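Side-chain contacts in HTH-type dhaKLM operon transcriptional activator DhaS (Lactococcus lactis, PDB 2IU5), which activates transcription of the dhaKLM operon with DhaQ in response to dihydroxyacetone, by binding, as a TetR-family homodimer, an inverted repeat that partially overlaps the promoter's -35 sequence: residues L115-W118 and E119-L122; D123-I126 and F127-K131; K10-I13 and T14-I18. The protein carries 1 engineered substitution. All blocks are in the same frame, centred on the assembly; numbering follows the deposited sequence.

Contact 1: L115-W118 and E119-L122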
ATOM      1  N   LEU A 115       2.611   3.978  -7.261  1.00 18.94           N
ATOM      2  CA  LEU A 115       1.717   2.834  -7.155  1.00 18.19           C
ATOM      3  C   LEU A 115       1.297   2.387  -8.544  1.00 19.50           C
ATOM      4  O   LEU A 115       1.282   1.197  -8.835  1.00 18.72           O
ATOM      5  CB  LEU A 115       0.508   3.148  -6.270  1.00 18.50           C
ATOM      6  CG  LEU A 115      -0.566   2.052  -6.247  1.00 19.43           C
ATOM      7  CD1 LEU A 115      -0.002   0.796  -5.581  1.00 21.58           C
ATOM      8  CD2 LEU A 115      -1.799   2.563  -5.508  1.00 20.49           C
ATOM      9  N   ILE A 116       0.960   3.346  -9.397  1.00 19.16           N
ATOM     10  CA  ILE A 116       0.555   3.019 -10.763  1.00 20.53           C
ATOM     11  C   ILE A 116       1.676   2.269 -11.500  1.00 18.64           C
ATOM     12  O   ILE A 116       1.396   1.341 -12.266  1.00 19.51           O
ATOM     13  CB  ILE A 116       0.140   4.279 -11.509  1.00 21.18           C
ATOM     14  CG1 ILE A 116      -1.221   4.770 -10.997  1.00 23.28           C
ATOM     15  CG2 ILE A 116       0.038   3.962 -12.998  1.00 22.28           C
ATOM     16  CD1 ILE A 116      -1.642   6.123 -11.557  1.00 26.22           C
ATOM     17  N   GLN A 117       2.928   2.652 -11.266  1.00 20.37           N
ATOM     18  CA  GLN A 117       4.070   1.929 -11.858  1.00 20.24           C
ATOM     19  C   GLN A 117       4.096   0.453 -11.458  1.00 20.08           C
ATOM     20  O   GLN A 117       4.324  -0.439 -12.290  1.00 21.24           O
ATOM     21  CB  GLN A 117       5.380   2.610 -11.526  1.00 22.67           C
ATOM     22  CG  GLN A 117       5.362   4.088 -11.921  1.00 23.13           C
ATOM     23  CD  GLN A 117       4.705   4.289 -13.258  1.00 25.32           C
ATOM     24  OE1 GLN A 117       5.153   3.764 -14.292  1.00 26.25           O
ATOM     25  NE2 GLN A 117       3.620   5.058 -13.268  1.00 26.14           N
ATOM     26  N   TRP A 118       3.846   0.218 -10.175  1.00 18.72           N
ATOM     27  CA  TRP A 118       3.789  -1.164  -9.682  1.00 19.16           C
ATOM     28  C   TRP A 118       2.609  -1.904 -10.261  1.00 19.19           C
ATOM     29  O   TRP A 118       2.708  -3.108 -10.557  1.00 19.61           O
ATOM     30  CB  TRP A 118       3.817  -1.215  -8.142  1.00 18.81           C
ATOM     31  CG  TRP A 118       5.158  -0.796  -7.630  1.00 18.74           C
ATOM     32  CD1 TRP A 118       5.445   0.336  -6.929  1.00 20.03           C
ATOM     33  CD2 TRP A 118       6.409  -1.501  -7.780  1.00 19.15           C
ATOM     34  NE1 TRP A 118       6.780   0.383  -6.635  1.00 21.69           N
ATOM     35  CE2 TRP A 118       7.400  -0.725  -7.144  1.00 20.44           C
ATOM     36  CE3 TRP A 118       6.785  -2.702  -8.390  1.00 21.14           C
ATOM     37  CZ2 TRP A 118       8.736  -1.115  -7.098  1.00 20.06           C
ATOM     38  CZ3 TRP A 118       8.123  -3.088  -8.341  1.00 21.92           C
ATOM     39  CH2 TRP A 118       9.074  -2.295  -7.703  1.00 21.06           C
ATOM     40  N   GLU A 119       1.494  -1.201 -10.426  1.00 18.56           N
ATOM     41  CA  GLU A 119       0.362  -1.810 -11.105  1.00 19.09           C
ATOM     42  C   GLU A 119       0.714  -2.192 -12.540  1.00 18.24           C
ATOM     43  O   GLU A 119       0.261  -3.232 -13.028  1.00 19.67           O
ATOM     44  CB  GLU A 119      -0.880  -0.936 -11.004  1.00 21.41           C
ATOM     45  CG  GLU A 119      -1.390  -0.858  -9.561  1.00 22.64           C
ATOM     46  CD  GLU A 119      -2.609   0.001  -9.384  1.00 28.48           C
ATOM     47  OE1 GLU A 119      -2.945   0.802 -10.294  1.00 30.07           O
ATOM     48  OE2 GLU A 119      -3.233  -0.140  -8.303  1.00 29.37           O
ATOM     49  N   ASN A 120       1.519  -1.351 -13.189  1.00 19.12           N
ATOM     50  CA  ASN A 120       1.872  -1.622 -14.582  1.00 18.79           C
ATOM     51  C   ASN A 120       2.762  -2.872 -14.577  1.00 18.56           C
ATOM     52  O   ASN A 120       2.622  -3.734 -15.444  1.00 20.28           O
ATOM     53  CB  ASN A 120       2.604  -0.412 -15.171  1.00 19.48           C
ATOM     54  CG  ASN A 120       1.649   0.728 -15.523  1.00 21.47           C
ATOM     55  OD1 ASN A 120       0.437   0.577 -15.497  1.00 22.40           O
ATOM     56  ND2 ASN A 120       2.222   1.881 -15.851  1.00 23.33           N
ATOM     57  N   LEU A 121       3.660  -2.964 -13.597  1.00 19.02           N
ATOM     58  CA  LEU A 121       4.510  -4.156 -13.485  1.00 18.63           C
ATOM     59  C   LEU A 121       3.635  -5.399 -13.290  1.00 18.75           C
ATOM     60  O   LEU A 121       3.820  -6.405 -13.980  1.00 18.43           O
ATOM     61  CB  LEU A 121       5.529  -4.001 -12.355  1.00 21.22           C
ATOM     62  CG  LEU A 121       6.389  -5.263 -12.193  1.00 25.02           C
ATOM     63  CD1 LEU A 121       7.144  -5.699 -13.447  1.00 25.95           C
ATOM     64  CD2 LEU A 121       7.286  -5.206 -10.987  1.00 28.80           C
ATOM     65  N   LEU A 122       2.666  -5.349 -12.371  1.00 18.03           N
ATOM     66  CA  LEU A 122       1.799  -6.527 -12.196  1.00 17.85           C
ATOM     67  C   LEU A 122       1.012  -6.901 -13.462  1.00 17.33           C
ATOM     68  O   LEU A 122       0.820  -8.069 -13.759  1.00 19.57           O
ATOM     69  CB  LEU A 122       0.878  -6.397 -10.981  1.00 19.54           C
ATOM     70  CG  LEU A 122       1.413  -6.986  -9.681  1.00 19.50           C
ATOM     71  CD1 LEU A 122       1.430  -8.508  -9.748  1.00 20.00           C
ATOM     72  CD2 LEU A 122       2.773  -6.408  -9.320  1.00 21.41           C
TER
HETATM   73  O   HOH W   1       4.797   3.836 -16.889  1.00 39.71           O

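Contact 2: D123-I126 and F127-K131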
ATOM      1  N   ASP A 123       0.565  -5.892 -14.209  1.00 19.78           N
ATOM      2  CA  ASP A 123      -0.132  -6.137 -15.464  1.00 19.80           C
ATOM      3  C   ASP A 123       0.807  -6.922 -16.381  1.00 19.66           C
ATOM      4  O   ASP A 123       0.358  -7.863 -17.036  1.00 20.55           O
ATOM      5  CB  ASP A 123      -0.597  -4.810 -16.079  1.00 23.27           C
ATOM      6  CG  ASP A 123      -1.829  -4.245 -15.369  1.00 25.30           C
ATOM      7  OD1 ASP A 123      -2.428  -4.971 -14.547  1.00 32.03           O
ATOM      8  OD2 ASP A 123      -2.194  -3.083 -15.632  1.00 31.11           O
ATOM      9  N   LYS A 124       2.078  -6.524 -16.397  1.00 19.27           N
ATOM     10  CA  LYS A 124       3.129  -7.219 -17.181  1.00 20.12           C
ATOM     11  C   LYS A 124       3.368  -8.662 -16.708  1.00 20.18           C
ATOM     12  O   LYS A 124       3.543  -9.569 -17.533  1.00 20.51           O
ATOM     13  CB  LYS A 124       4.427  -6.407 -17.095  1.00 23.18           C
ATOM     14  CG  LYS A 124       5.631  -6.990 -17.844  1.00 23.90           C
ATOM     15  CD  LYS A 124       5.349  -7.062 -19.317  1.00 26.96           C
ATOM     16  CE  LYS A 124       6.648  -6.983 -20.126  1.00 30.09           C
ATOM     17  NZ  LYS A 124       7.436  -8.227 -19.918  1.00 30.27           N
ATOM     18  N   VAL A 125       3.382  -8.875 -15.394  1.00 18.33           N
ATOM     19  CA  VAL A 125       3.479 -10.227 -14.833  1.00 19.68           C
ATOM     20  C   VAL A 125       2.374 -11.124 -15.371  1.00 19.60           C
ATOM     21  O   VAL A 125       2.613 -12.238 -15.867  1.00 18.41           O
ATOM     22  CB  VAL A 125       3.435 -10.154 -13.286  1.00 19.36           C
ATOM     23  CG1 VAL A 125       3.388 -11.546 -12.683  1.00 20.59           C
ATOM     24  CG2 VAL A 125       4.649  -9.404 -12.774  1.00 19.68           C
ATOM     25  N   ILE A 126       1.140 -10.636 -15.277  1.00 19.78           N
ATOM     26  CA  ILE A 126      -0.005 -11.392 -15.783  1.00 21.18           C
ATOM     27  C   ILE A 126       0.130 -11.680 -17.282  1.00 19.77           C
ATOM     28  O   ILE A 126      -0.021 -12.818 -17.699  1.00 21.36           O
ATOM     29  CB  ILE A 126      -1.288 -10.608 -15.504  1.00 23.19           C
ATOM     30  CG1 ILE A 126      -1.496 -10.488 -13.990  1.00 24.81           C
ATOM     31  CG2 ILE A 126      -2.465 -11.284 -16.168  1.00 23.20           C
ATOM     32  CD1 ILE A 126      -1.775 -11.802 -13.272  1.00 28.12           C
ATOM     33  N   PHE A 127       0.408 -10.640 -18.068  1.00 20.34           N
ATOM     34  CA  PHE A 127       0.643 -10.687 -19.532  1.00 20.64           C
ATOM     35  C   PHE A 127       1.642 -11.803 -19.836  1.00 20.51           C
ATOM     36  O   PHE A 127       1.380 -12.650 -20.672  1.00 20.92           O
ATOM     37  CB  PHE A 127       1.242  -9.319 -19.910  1.00 23.36           C
ATOM     38  CG  PHE A 127       1.437  -9.026 -21.389  1.00 24.71           C
ATOM     39  CD1 PHE A 127       0.358  -8.852 -22.250  1.00 26.35           C
ATOM     40  CD2 PHE A 127       2.718  -8.910 -21.909  1.00 23.44           C
ATOM     41  CE1 PHE A 127       0.570  -8.575 -23.606  1.00 27.95           C
ATOM     42  CE2 PHE A 127       2.937  -8.635 -23.246  1.00 26.58           C
ATOM     43  CZ  PHE A 127       1.859  -8.467 -24.099  1.00 24.89           C
ATOM     44  N   ASP A 128       2.784 -11.783 -19.140  1.00 19.67           N
ATOM     45  CA  ASP A 128       3.851 -12.739 -19.454  1.00 18.77           C
ATOM     46  C   ASP A 128       3.474 -14.153 -19.024  1.00 18.22           C
ATOM     47  O   ASP A 128       3.766 -15.124 -19.709  1.00 19.21           O
ATOM     48  CB  ASP A 128       5.158 -12.362 -18.755  1.00 18.41           C
ATOM     49  CG  ASP A 128       5.866 -11.179 -19.388  1.00 19.12           C
ATOM     50  OD1 ASP A 128       5.423 -10.687 -20.448  1.00 23.63           O
ATOM     51  OD2 ASP A 128       6.898 -10.696 -18.843  1.00 23.99           O
ATOM     52  N   GLN A 129       2.819 -14.277 -17.874  1.00 18.26           N
ATOM     53  CA  GLN A 129       2.425 -15.596 -17.409  1.00 17.17           C
ATOM     54  C   GLN A 129       1.447 -16.256 -18.374  1.00 18.62           C
ATOM     55  O   GLN A 129       1.535 -17.441 -18.634  1.00 18.36           O
ATOM     56  CB  GLN A 129       1.846 -15.500 -15.999  1.00 18.22           C
ATOM     57  CG  GLN A 129       2.867 -15.263 -14.905  1.00 18.91           C
ATOM     58  CD  GLN A 129       3.983 -16.285 -14.787  1.00 17.63           C
ATOM     59  OE1 GLN A 129       5.127 -15.900 -14.510  1.00 19.85           O
ATOM     60  NE2 GLN A 129       3.679 -17.567 -14.986  1.00 19.78           N
ATOM     61  N   GLU A 130       0.515 -15.481 -18.907  1.00 18.15           N
ATOM     62  CA  GLU A 130      -0.495 -16.036 -19.797  1.00 20.88           C
ATOM     63  C   GLU A 130       0.114 -16.523 -21.100  1.00 22.46           C
ATOM     64  O   GLU A 130      -0.489 -17.332 -21.806  1.00 23.40           O
ATOM     65  CB  GLU A 130      -1.556 -14.980 -20.070  1.00 21.35           C
ATOM     66  CG  GLU A 130      -2.421 -14.762 -18.824  1.00 24.04           C
ATOM     67  CD  GLU A 130      -3.761 -14.131 -19.142  1.00 26.39           C
ATOM     68  OE1 GLU A 130      -3.838 -13.332 -20.102  1.00 28.18           O
ATOM     69  OE2 GLU A 130      -4.736 -14.441 -18.425  1.00 27.18           O
ATOM     70  N   LYS A 131       1.309 -16.024 -21.409  1.00 24.01           N
ATOM     71  CA  LYS A 131       2.047 -16.536 -22.573  1.00 25.98           C
ATOM     72  C   LYS A 131       2.653 -17.909 -22.275  1.00 27.29           C
ATOM     73  O   LYS A 131       2.773 -18.757 -23.163  1.00 28.71           O
ATOM     74  CB  LYS A 131       3.149 -15.557 -23.018  1.00 24.95           C
ATOM     75  CG  LYS A 131       2.675 -14.264 -23.675  1.00 25.54           C
ATOM     76  CD  LYS A 131       3.683 -13.109 -23.528  1.00 29.40           C
ATOM     77  CE  LYS A 131       4.358 -12.770 -24.846  1.00 32.90           C
ATOM     78  NZ  LYS A 131       4.812 -11.347 -24.933  1.00 34.94           N
TER

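Contact 3: K10-I13 and T14-I18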
ATOM      1  N   LYS A  10      17.293   6.430 -29.969  1.00 19.49           N
ATOM      2  CA  LYS A  10      17.625   7.324 -31.074  1.00 20.99           C
ATOM      3  C   LYS A  10      16.830   8.627 -31.159  1.00 21.29           C
ATOM      4  O   LYS A  10      17.356   9.639 -31.611  1.00 21.68           O
ATOM      5  CB  LYS A  10      17.596   6.591 -32.417  1.00 22.57           C
ATOM      6  CG  LYS A  10      16.244   5.999 -32.772  1.00 26.65           C
ATOM      7  CD  LYS A  10      16.419   4.795 -33.694  1.00 32.60           C
ATOM      8  CE  LYS A  10      15.647   4.982 -34.989  1.00 34.76           C
ATOM      9  NZ  LYS A  10      14.177   4.867 -34.762  1.00 36.76           N
ATOM     10  N   SER A  11      15.572   8.609 -30.727  1.00 20.90           N
ATOM     11  CA  SER A  11      14.715   9.774 -30.861  1.00 21.80           C
ATOM     12  C   SER A  11      14.802  10.648 -29.615  1.00 22.53           C
ATOM     13  O   SER A  11      14.207  11.718 -29.591  1.00 22.73           O
ATOM     14  CB  SER A  11      13.263   9.287 -31.083  1.00 18.12           C
ATOM     15  OG  SER A  11      12.746   8.564 -29.964  1.00 19.46           O
ATOM     16  N   ILE A  12      15.530  10.191 -28.596  1.00 21.50           N
ATOM     17  CA  ILE A  12      15.606  10.932 -27.334  1.00 21.44           C
ATOM     18  C   ILE A  12      17.021  11.104 -26.772  1.00 21.92           C
ATOM     19  O   ILE A  12      17.180  11.182 -25.567  1.00 21.71           O
ATOM     20  CB  ILE A  12      14.646  10.353 -26.271  1.00 20.51           C
ATOM     21  CG1 ILE A  12      14.862   8.864 -26.097  1.00 20.06           C
ATOM     22  CG2 ILE A  12      13.195  10.599 -26.682  1.00 22.38           C
ATOM     23  CD1 ILE A  12      14.183   8.306 -24.848  1.00 20.74           C
ATOM     24  N   ILE A  13      18.018  11.163 -27.651  1.00 22.34           N
ATOM     25  CA  ILE A  13      19.423  11.138 -27.255  1.00 23.17           C
ATOM     26  C   ILE A  13      19.704  12.296 -26.290  1.00 22.88           C
ATOM     27  O   ILE A  13      20.240  12.102 -25.196  1.00 22.76           O
ATOM     28  CB  ILE A  13      20.316  11.250 -28.501  1.00 24.07           C
ATOM     29  CG1 ILE A  13      20.189  10.001 -29.376  1.00 24.22           C
ATOM     30  CG2 ILE A  13      21.762  11.569 -28.112  1.00 24.60           C
ATOM     31  CD1 ILE A  13      20.792  10.182 -30.774  1.00 26.74           C
ATOM     32  N   THR A  14      19.333  13.508 -26.693  1.00 21.45           N
ATOM     33  CA  THR A  14      19.700  14.672 -25.892  1.00 20.90           C
ATOM     34  C   THR A  14      18.937  14.692 -24.580  1.00 21.46           C
ATOM     35  O   THR A  14      19.501  15.001 -23.537  1.00 19.75           O
ATOM     36  CB  THR A  14      19.469  15.988 -26.663  1.00 23.29           C
ATOM     37  OG1 THR A  14      20.253  15.976 -27.864  1.00 23.86           O
ATOM     38  CG2 THR A  14      19.876  17.186 -25.810  1.00 21.98           C
ATOM     39  N   GLN A  15      17.652  14.363 -24.631  1.00 19.65           N
ATOM     40  CA  GLN A  15      16.863  14.261 -23.408  1.00 20.05           C
ATOM     41  C   GLN A  15      17.500  13.325 -22.400  1.00 19.58           C
ATOM     42  O   GLN A  15      17.539  13.630 -21.204  1.00 20.48           O
ATOM     43  CB  GLN A  15      15.422  13.822 -23.686  1.00 19.93           C
ATOM     44  CG  GLN A  15      14.635  14.819 -24.533  1.00 20.22           C
ATOM     45  CD  GLN A  15      14.699  14.530 -26.026  1.00 21.04           C
ATOM     46  OE1 GLN A  15      15.735  14.144 -26.565  1.00 21.52           O
ATOM     47  NE2 GLN A  15      13.579  14.717 -26.711  1.00 20.61           N
ATOM     48  N   LYS A  16      18.000  12.184 -22.883  1.00 20.03           N
ATOM     49  CA  LYS A  16      18.585  11.196 -21.985  1.00 20.86           C
ATOM     50  C   LYS A  16      19.853  11.724 -21.330  1.00 19.89           C
ATOM     51  O   LYS A  16      20.108  11.436 -20.155  1.00 22.15           O
ATOM     52  CB  LYS A  16      18.814   9.856 -22.705  1.00 21.73           C
ATOM     53  CG  LYS A  16      17.514   9.109 -22.876  1.00 22.26           C
ATOM     54  CD  LYS A  16      17.703   7.757 -23.555  1.00 27.67           C
ATOM     55  CE  LYS A  16      16.926   6.725 -22.737  1.00 30.11           C
ATOM     56  NZ  LYS A  16      17.288   5.297 -22.984  1.00 35.05           N
ATOM     57  N   ILE A  17      20.639  12.488 -22.086  1.00 18.71           N
ATOM     58  CA  ILE A  17      21.860  13.096 -21.553  1.00 19.73           C
ATOM     59  C   ILE A  17      21.521  14.121 -20.471  1.00 19.91           C
ATOM     60  O   ILE A  17      22.138  14.148 -19.394  1.00 20.24           O
ATOM     61  CB  ILE A  17      22.692  13.701 -22.690  1.00 19.42           C
ATOM     62  CG1 ILE A  17      23.197  12.611 -23.633  1.00 21.36           C
ATOM     63  CG2 ILE A  17      23.856  14.530 -22.139  1.00 21.46           C
ATOM     64  CD1 ILE A  17      23.805  13.204 -24.876  1.00 23.83           C
ATOM     65  N   ILE A  18      20.528  14.961 -20.763  1.00 17.80           N
ATOM     66  CA  ILE A  18      20.102  15.980 -19.801  1.00 18.78           C
ATOM     67  C   ILE A  18      19.560  15.298 -18.539  1.00 19.66           C
ATOM     68  O   ILE A  18      19.908  15.666 -17.425  1.00 19.13           O
ATOM     69  CB  ILE A  18      19.037  16.884 -20.437  1.00 18.88           C
ATOM     70  CG1 ILE A  18      19.661  17.723 -21.555  1.00 18.53           C
ATOM     71  CG2 ILE A  18      18.439  17.800 -19.390  1.00 21.57           C
ATOM     72  CD1 ILE A  18      18.589  18.406 -22.410  1.00 19.99           C
TER
HETATM   73  O   HOH W   2      13.305  14.240 -29.521  1.00 18.74           O

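Contact 1: L115-W118 and E119-L122
From L115 to L122 the chain is unbroken alpha-helix, in which the amides of E119, N120, L121 and L122 hydrogen-bond to the carbonyls of L115, I116, Q117 and W118, four residues back in each case. The apolar side-chain contact joins W118 and L121, three residues apart and lying alongside each other. The methyl CD2 of L121 comes to 3.5 Å from CZ3 of W118, at the rim of the indole and near its plane. With CG anti to the backbone N (chi1 178°), L121 sends this branch to the benzo side of the ring. Both residues belong to the inner face of helix 110-132 in the C-terminal domain of this TetR-family regulator: W118 packs on L86, L89 and L93 of helix 82-95 and on I153 and T157 of helix 139-163, L121 also touches L86, and F114 meets the indole edge-to-face. A polar pair occupies another side. The amides of Q117 and N120 stand almost perpendicular, 86° between planes, and a water joins them, donating to OE1 of Q117 at 2.6 Å and weakly accepting from ND2 of N120 at 3.4 Å. NE2 of Q117 hydrogen-bonds to the carbonyl O of F113. The extended chain of E119 brings OE2 to 4.0 Å from CG of L115.

Contact 2: D123-I126 and F127-K131
D123 meets F127 through the backbone: its carbonyl O accepts the F127 amide N at 3.0 Å, the first of four successive bonds, each from an amide to the carbonyl four residues back, that join 123-126 to 127-130. K124 carries the main side-chain interaction, a salt bridge to D128 one turn on. Its chain leaves with CG opposite the backbone N (chi1 180°), then bends at chi2 (62°) and again at chi4 (69°), bringing the ammonium to the open side of the carboxylate, beside both oxygens. NZ lies 2.7 Å from OD2 of D128 and uses the syn lone pair of that oxygen; a second, weak bond reaches OD1 at 3.2 Å. The aliphatic part of the same lysine passes F127, with CD 4.1 Å from CD2 of the ring. V125 follows on the buried side, its carbonyl O receiving the amide of Q129 while CG of Q129 closes on that oxygen to 3.2 Å. Q129 then directs its amide away to Y80, W82 and Y135. I126 faces helix 139-163, where it packs on K142, I145 and C146, and its carbonyl O takes the E130 amide N at 3.0 Å; CG of E130 comes to 3.3 Å from this oxygen, and its carboxylate turns to NE1 of W137. The ion pair has further partners, since K124 NZ also forms a salt bridge with E85 and D128 OD2 accepts the backbone N of G81. Two carboxylates around one buried ammonium would probably stabilise its charged form, and the G81 amide should help to keep D128 ionised.

Contact 3: K10-I13 and T14-I18
I12 holds CG1 between its backbone N and carbonyl carbon (chi1 53°), a torsion that lays the end of the isoleucine against the chain of K16. CD1 of I12 comes to 3.8 Å from both CD and CE of K16, so the contact is with methylenes and leaves the ammonium to other partners. I12 is the N-cap residue of helix 13-28, the first helix of the TetR-type DNA-binding domain, and its carbonyl O accepts the K16 amide N at 3.0 Å. With an apolar side chain at this position, the cap residue packs on W63 and N67 of helix 57-73. Q15 crosses I12 at about a right angle. Its chain, bent at chi2 (92°), folds back to bring OE1 to 3.3 Å from CA of I12, while NE2 donates a hydrogen bond to a water at 2.9 Å. The same water donates to the carbonyl O of S11 at 2.7 Å, so that it links the entering loop to the first turn. I13 and I17 lie side by side, pointing the same way, CG2 of I13 being 4.2 Å from CD1 of I17, and I17 also reaches A43 of helix 36-43. NZ of K16 hydrogen-bonds to the carbonyl O of M8 and forms a salt bridge with E71. The lysine therefore combines two roles: its methylenes shield the apolar I12, and its charge, probably stabilised by E71, ties the N-terminal segment and helix 57-73 to the start of helix 13-28.

In the fold
From the N terminus the chain meets contact 3 first, where the segment ahead of helix 13-28 turns into that helix and is packed against helix 57-73 of the DNA-binding domain. Contacts 1 and 2 come much later, as consecutive parts of helix 110-132 in the C-terminal domain, with 123-126 taking up directly where 119-122 ends. All three are local, none closes a long loop, and they run in series without nesting or crossing. Contact 1 faces helices 82-95 and 139-163; contact 2, its centre 13 Å further on, adds helix 171-183 and the segment before helix 82-95. Contact 3 stays separate, with nearest atoms about 15 Å from contact 1.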